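Long-range contact in protein transport protein SEC16 (Saccharomyces cerevisiae, PDB 3MZK), which takes part in initiating assembly of the COPII coat that forms transport vesicles at the endoplasmic reticulum, and in cargo selection and autophagy: residues L278-L288 with A297-V306. Numbering follows the deposited sequence.
Sequences LEFLIEFGIFL and ASTLFIIGNV
Leu300 is a knob seated among Leu281, Phe284, Gly285 and Leu288: its CD1 reaches Phe284 CD1 at 3.5 Å, while Leu288 runs across Leu300 at about a right angle, its CD1 3.8 Å from Leu300 CD1. Leucine's branched, apolar end suits this largely apolar socket. Gly285 lets the backbones come close, its CA 4.1 Å from Ala297 CA; so near an approach has little space for a side chain on Gly285, and the small Ala297 methyl lies against its carbonyl. The CB of Phe301 points away from helix 275-290, but with CG anti to the carbonyl carbon (chi1 -67°) the ring swings back, placing CZ 3.5 Å from Gly285 O and its edge toward Ile282 O. Cutting this side chain back to an alanine is likely to open a gap beside Gly285. The two segments run nearly antiparallel, at 163°, as a helical hairpin, consistent with the ACE1 fold of Sec16. Leu281 CD1 packs 3.8 Å from both Ile303 CG2 and Gly304 CA. A Schellman motif, with Asn305 at positive phi, turns the chain so that Val306 CG2 meets Ile282 CG1 at 3.9 Å. Farther out, Trp252 touches Leu300, and Phe321 meets the Phe301 ring.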
ATOM      1  N   LEU B 278      11.396  -5.575  10.290  1.00 54.79           N
ATOM      2  CA  LEU B 278      12.388  -4.524  10.416  1.00 62.74           C
ATOM      3  C   LEU B 278      12.190  -3.738  11.714  1.00 66.68           C
ATOM      4  O   LEU B 278      13.156  -3.497  12.430  1.00 72.85           O
ATOM      5  CB  LEU B 278      12.370  -3.595   9.199  1.00 70.78           C
ATOM      6  CG  LEU B 278      13.518  -2.583   9.180  1.00 68.40           C
ATOM      7  CD1 LEU B 278      14.848  -3.290   9.419  1.00 60.18           C
ATOM      8  CD2 LEU B 278      13.548  -1.799   7.879  1.00 65.29           C
ATOM      9  N   GLU B 279      10.953  -3.347  12.022  1.00 61.19           N
ATOM     10  CA  GLU B 279      10.679  -2.665  13.287  1.00 49.90           C
ATOM     11  C   GLU B 279      11.186  -3.496  14.457  1.00 61.53           C
ATOM     12  O   GLU B 279      11.859  -2.987  15.351  1.00 67.97           O
ATOM     13  CB  GLU B 279       9.190  -2.406  13.485  1.00 52.61           C
ATOM     14  CG  GLU B 279       8.505  -1.601  12.398  1.00 94.68           C
ATOM     15  CD  GLU B 279       7.009  -1.467  12.646  1.00117.61           C
ATOM     16  OE1 GLU B 279       6.625  -1.255  13.817  1.00123.98           O
ATOM     17  OE2 GLU B 279       6.220  -1.590  11.683  1.00120.69           O
ATOM     18  N   PHE B 280      10.852  -4.782  14.446  1.00 60.00           N
ATOM     19  CA  PHE B 280      11.247  -5.680  15.524  1.00 57.85           C
ATOM     20  C   PHE B 280      12.758  -5.726  15.734  1.00 60.50           C
ATOM     21  O   PHE B 280      13.235  -5.752  16.867  1.00 59.84           O
ATOM     22  CB  PHE B 280      10.725  -7.095  15.270  1.00 52.04           C
ATOM     23  CG  PHE B 280      11.433  -8.140  16.067  1.00 57.90           C
ATOM     24  CD1 PHE B 280      11.173  -8.294  17.414  1.00 63.47           C
ATOM     25  CD2 PHE B 280      12.378  -8.954  15.478  1.00 65.42           C
ATOM     26  CE1 PHE B 280      11.836  -9.250  18.155  1.00 57.29           C
ATOM     27  CE2 PHE B 280      13.044  -9.908  16.215  1.00 53.15           C
ATOM     28  CZ  PHE B 280      12.771 -10.054  17.554  1.00 42.80           C
ATOM     29  N   LEU B 281      13.511  -5.751  14.641  1.00 54.42           N
ATOM     30  CA  LEU B 281      14.960  -5.858  14.735  1.00 45.53           C
ATOM     31  C   LEU B 281      15.571  -4.609  15.362  1.00 56.09           C
ATOM     32  O   LEU B 281      16.442  -4.693  16.228  1.00 61.30           O
ATOM     33  CB  LEU B 281      15.575  -6.129  13.362  1.00 46.54           C
ATOM     34  CG  LEU B 281      15.355  -7.540  12.811  1.00 46.03           C
ATOM     35  CD1 LEU B 281      15.995  -7.700  11.446  1.00 49.60           C
ATOM     36  CD2 LEU B 281      15.908  -8.556  13.776  1.00 38.97           C
ATOM     37  N   ILE B 282      15.104  -3.445  14.929  1.00 51.56           N
ATOM     38  CA  ILE B 282      15.604  -2.195  15.471  1.00 46.70           C
ATOM     39  C   ILE B 282      15.137  -1.978  16.912  1.00 59.00           C
ATOM     40  O   ILE B 282      15.948  -1.716  17.797  1.00 53.78           O
ATOM     41  CB  ILE B 282      15.207  -1.026  14.581  1.00 50.78           C
ATOM     42  CG1 ILE B 282      15.757  -1.256  13.172  1.00 48.89           C
ATOM     43  CG2 ILE B 282      15.720   0.276  15.161  1.00 62.25           C
ATOM     44  CD1 ILE B 282      15.331  -0.211  12.170  1.00 43.52           C
ATOM     45  N   GLU B 283      13.837  -2.102  17.154  1.00 63.29           N
ATOM     46  CA  GLU B 283      13.304  -1.977  18.509  1.00 63.89           C
ATOM     47  C   GLU B 283      14.017  -2.891  19.502  1.00 67.69           C
ATOM     48  O   GLU B 283      14.326  -2.488  20.623  1.00 72.43           O
ATOM     49  CB  GLU B 283      11.807  -2.275  18.520  1.00 64.70           C
ATOM     50  CG  GLU B 283      10.969  -1.141  17.980  1.00 77.09           C
ATOM     51  CD  GLU B 283      11.110   0.107  18.815  1.00 89.23           C
ATOM     52  OE1 GLU B 283      10.990   0.002  20.054  1.00 94.35           O
ATOM     53  OE2 GLU B 283      11.356   1.188  18.240  1.00103.76           O
ATOM     54  N   PHE B 284      14.272  -4.123  19.080  1.00 53.67           N
ATOM     55  CA  PHE B 284      14.903  -5.117  19.935  1.00 57.63           C
ATOM     56  C   PHE B 284      16.410  -4.870  20.031  1.00 57.58           C
ATOM     57  O   PHE B 284      17.034  -5.152  21.057  1.00 55.38           O
ATOM     58  CB  PHE B 284      14.624  -6.526  19.398  1.00 56.62           C
ATOM     59  CG  PHE B 284      14.943  -7.621  20.372  1.00 59.85           C
ATOM     60  CD1 PHE B 284      15.237  -8.895  19.926  1.00 66.18           C
ATOM     61  CD2 PHE B 284      14.932  -7.382  21.733  1.00 61.03           C
ATOM     62  CE1 PHE B 284      15.528  -9.910  20.820  1.00 67.26           C
ATOM     63  CE2 PHE B 284      15.223  -8.388  22.628  1.00 60.08           C
ATOM     64  CZ  PHE B 284      15.519  -9.655  22.171  1.00 65.08           C
ATOM     65  N   GLY B 285      16.991  -4.346  18.955  1.00 54.01           N
ATOM     66  CA  GLY B 285      18.394  -3.968  18.948  1.00 57.91           C
ATOM     67  C   GLY B 285      18.681  -2.779  19.850  1.00 58.53           C
ATOM     68  O   GLY B 285      19.822  -2.554  20.248  1.00 58.33           O
ATOM     69  N   ILE B 286      17.641  -2.010  20.162  1.00 58.16           N
ATOM     70  CA  ILE B 286      17.749  -0.891  21.085  1.00 59.70           C
ATOM     71  C   ILE B 286      17.718  -1.412  22.511  1.00 63.32           C
ATOM     72  O   ILE B 286      18.589  -1.101  23.318  1.00 71.27           O
ATOM     73  CB  ILE B 286      16.596   0.107  20.892  1.00 59.91           C
ATOM     74  CG1 ILE B 286      16.857   0.988  19.671  1.00 49.65           C
ATOM     75  CG2 ILE B 286      16.417   0.965  22.131  1.00 51.22           C
ATOM     76  CD1 ILE B 286      15.650   1.759  19.217  1.00 46.93           C
ATOM     77  N   PHE B 287      16.708  -2.215  22.812  1.00 65.58           N
ATOM     78  CA  PHE B 287      16.589  -2.838  24.121  1.00 59.79           C
ATOM     79  C   PHE B 287      17.906  -3.468  24.555  1.00 65.06           C
ATOM     80  O   PHE B 287      18.360  -3.263  25.680  1.00 84.88           O
ATOM     81  CB  PHE B 287      15.483  -3.893  24.098  1.00 50.54           C
ATOM     82  CG  PHE B 287      15.536  -4.854  25.246  1.00 56.65           C
ATOM     83  CD1 PHE B 287      15.010  -4.509  26.478  1.00 58.51           C
ATOM     84  CD2 PHE B 287      16.103  -6.107  25.091  1.00 59.09           C
ATOM     85  CE1 PHE B 287      15.056  -5.395  27.535  1.00 61.57           C
ATOM     86  CE2 PHE B 287      16.153  -6.997  26.144  1.00 61.65           C
ATOM     87  CZ  PHE B 287      15.627  -6.640  27.367  1.00 65.05           C
ATOM     88  N   LEU B 288      18.516  -4.233  23.656  1.00 56.40           N
ATOM     89  CA  LEU B 288      19.752  -4.947  23.962  1.00 59.97           C
ATOM     90  C   LEU B 288      20.887  -3.992  24.300  1.00 66.79           C
ATOM     91  O   LEU B 288      21.701  -4.270  25.180  1.00 63.09           O
ATOM     92  CB  LEU B 288      20.157  -5.852  22.794  1.00 54.09           C
ATOM     93  CG  LEU B 288      19.226  -7.045  22.582  1.00 63.72           C
ATOM     94  CD1 LEU B 288      19.565  -7.792  21.293  1.00 63.82           C
ATOM     95  CD2 LEU B 288      19.278  -7.967  23.791  1.00 59.26           C
ATOM     96  N   ALA B 297      22.952  -6.334  19.957  1.00 58.51           N
ATOM     97  CA  ALA B 297      22.330  -5.222  19.251  1.00 56.44           C
ATOM     98  C   ALA B 297      22.871  -5.075  17.835  1.00 57.80           C
ATOM     99  O   ALA B 297      22.108  -4.967  16.882  1.00 69.38           O
ATOM    100  CB  ALA B 297      22.525  -3.933  20.027  1.00 47.66           C
ATOM    101  N   SER B 298      24.190  -5.076  17.701  1.00 49.45           N
ATOM    102  CA  SER B 298      24.828  -4.923  16.396  1.00 43.09           C
ATOM    103  C   SER B 298      24.465  -6.052  15.446  1.00 45.03           C
ATOM    104  O   SER B 298      24.329  -5.838  14.244  1.00 54.44           O
ATOM    105  CB  SER B 298      26.351  -4.839  16.539  1.00 50.98           C
ATOM    106  OG  SER B 298      26.732  -3.607  17.113  1.00 52.88           O
ATOM    107  N   THR B 299      24.321  -7.257  15.986  1.00 54.05           N
ATOM    108  CA  THR B 299      23.876  -8.394  15.185  1.00 50.51           C
ATOM    109  C   THR B 299      22.521  -8.076  14.541  1.00 53.89           C
ATOM    110  O   THR B 299      22.361  -8.195  13.325  1.00 51.18           O
ATOM    111  CB  THR B 299      23.792  -9.688  16.030  1.00 52.63           C
ATOM    112  OG1 THR B 299      25.054  -9.933  16.661  1.00 64.97           O
ATOM    113  CG2 THR B 299      23.440 -10.879  15.168  1.00 46.63           C
ATOM    114  N   LEU B 300      21.559  -7.642  15.352  1.00 49.68           N
ATOM    115  CA  LEU B 300      20.235  -7.296  14.833  1.00 49.83           C
ATOM    116  C   LEU B 300      20.293  -6.186  13.788  1.00 43.21           C
ATOM    117  O   LEU B 300      19.618  -6.267  12.765  1.00 55.05           O
ATOM    118  CB  LEU B 300      19.264  -6.922  15.958  1.00 45.34           C
ATOM    119  CG  LEU B 300      19.186  -7.908  17.129  1.00 59.03           C
ATOM    120  CD1 LEU B 300      17.910  -7.699  17.927  1.00 58.71           C
ATOM    121  CD2 LEU B 300      19.280  -9.343  16.636  1.00 41.01           C
ATOM    122  N   PHE B 301      21.102  -5.161  14.042  1.00 49.13           N
ATOM    123  CA  PHE B 301      21.233  -4.031  13.119  1.00 53.72           C
ATOM    124  C   PHE B 301      21.810  -4.470  11.778  1.00 53.43           C
ATOM    125  O   PHE B 301      21.382  -3.996  10.721  1.00 52.74           O
ATOM    126  CB  PHE B 301      22.106  -2.922  13.724  1.00 52.47           C
ATOM    127  CG  PHE B 301      21.495  -2.251  14.920  1.00 53.84           C
ATOM    128  CD1 PHE B 301      20.118  -2.191  15.074  1.00 50.92           C
ATOM    129  CD2 PHE B 301      22.301  -1.686  15.899  1.00 48.24           C
ATOM    130  CE1 PHE B 301      19.552  -1.569  16.182  1.00 58.44           C
ATOM    131  CE2 PHE B 301      21.741  -1.062  17.013  1.00 47.89           C
ATOM    132  CZ  PHE B 301      20.364  -1.002  17.154  1.00 51.84           C
ATOM    133  N   ILE B 302      22.786  -5.372  11.834  1.00 37.49           N
ATOM    134  CA  ILE B 302      23.380  -5.948  10.632  1.00 48.38           C
ATOM    135  C   ILE B 302      22.339  -6.699   9.799  1.00 56.39           C
ATOM    136  O   ILE B 302      22.204  -6.472   8.591  1.00 48.12           O
ATOM    137  CB  ILE B 302      24.525  -6.907  10.992  1.00 58.42           C
ATOM    138  CG1 ILE B 302      25.705  -6.122  11.567  1.00 55.18           C
ATOM    139  CG2 ILE B 302      24.961  -7.700   9.776  1.00 51.47           C
ATOM    140  CD1 ILE B 302      26.715  -6.976  12.312  1.00 48.26           C
ATOM    141  N   ILE B 303      21.602  -7.594  10.448  1.00 55.37           N
ATOM    142  CA  ILE B 303      20.544  -8.333   9.769  1.00 47.59           C
ATOM    143  C   ILE B 303      19.532  -7.371   9.164  1.00 52.78           C
ATOM    144  O   ILE B 303      19.035  -7.594   8.063  1.00 50.32           O
ATOM    145  CB  ILE B 303      19.815  -9.284  10.727  1.00 38.87           C
ATOM    146  CG1 ILE B 303      20.790 -10.304  11.310  1.00 39.55           C
ATOM    147  CG2 ILE B 303      18.685  -9.996  10.011  1.00 45.31           C
ATOM    148  CD1 ILE B 303      20.188 -11.148  12.407  1.00 38.15           C
ATOM    149  N   GLY B 304      19.234  -6.299   9.889  1.00 53.98           N
ATOM    150  CA  GLY B 304      18.261  -5.321   9.441  1.00 49.14           C
ATOM    151  C   GLY B 304      18.812  -4.373   8.399  1.00 54.38           C
ATOM    152  O   GLY B 304      18.099  -3.510   7.895  1.00 64.53           O
ATOM    153  N   ASN B 305      20.088  -4.544   8.070  1.00 63.05           N
ATOM    154  CA  ASN B 305      20.782  -3.645   7.150  1.00 61.74           C
ATOM    155  C   ASN B 305      20.727  -2.180   7.563  1.00 61.07           C
ATOM    156  O   ASN B 305      20.627  -1.294   6.714  1.00 62.77           O
ATOM    157  CB  ASN B 305      20.265  -3.806   5.721  1.00 48.21           C
ATOM    158  CG  ASN B 305      21.099  -4.771   4.914  1.00 67.20           C
ATOM    159  OD1 ASN B 305      21.643  -5.733   5.452  1.00 73.85           O
ATOM    160  ND2 ASN B 305      21.226  -4.508   3.619  1.00 77.70           N
ATOM    161  N   VAL B 306      20.796  -1.927   8.865  1.00 45.89           N
ATOM    162  CA  VAL B 306      20.786  -0.560   9.361  1.00 46.37           C
ATOM    163  C   VAL B 306      22.105   0.125   9.026  1.00 48.55           C
ATOM    164  O   VAL B 306      23.175  -0.444   9.225  1.00 48.32           O
ATOM    165  CB  VAL B 306      20.561  -0.520  10.879  1.00 48.45           C
ATOM    166  CG1 VAL B 306      20.744   0.895  11.403  1.00 44.74           C
ATOM    167  CG2 VAL B 306      19.181  -1.064  11.228  1.00 29.32           C
TER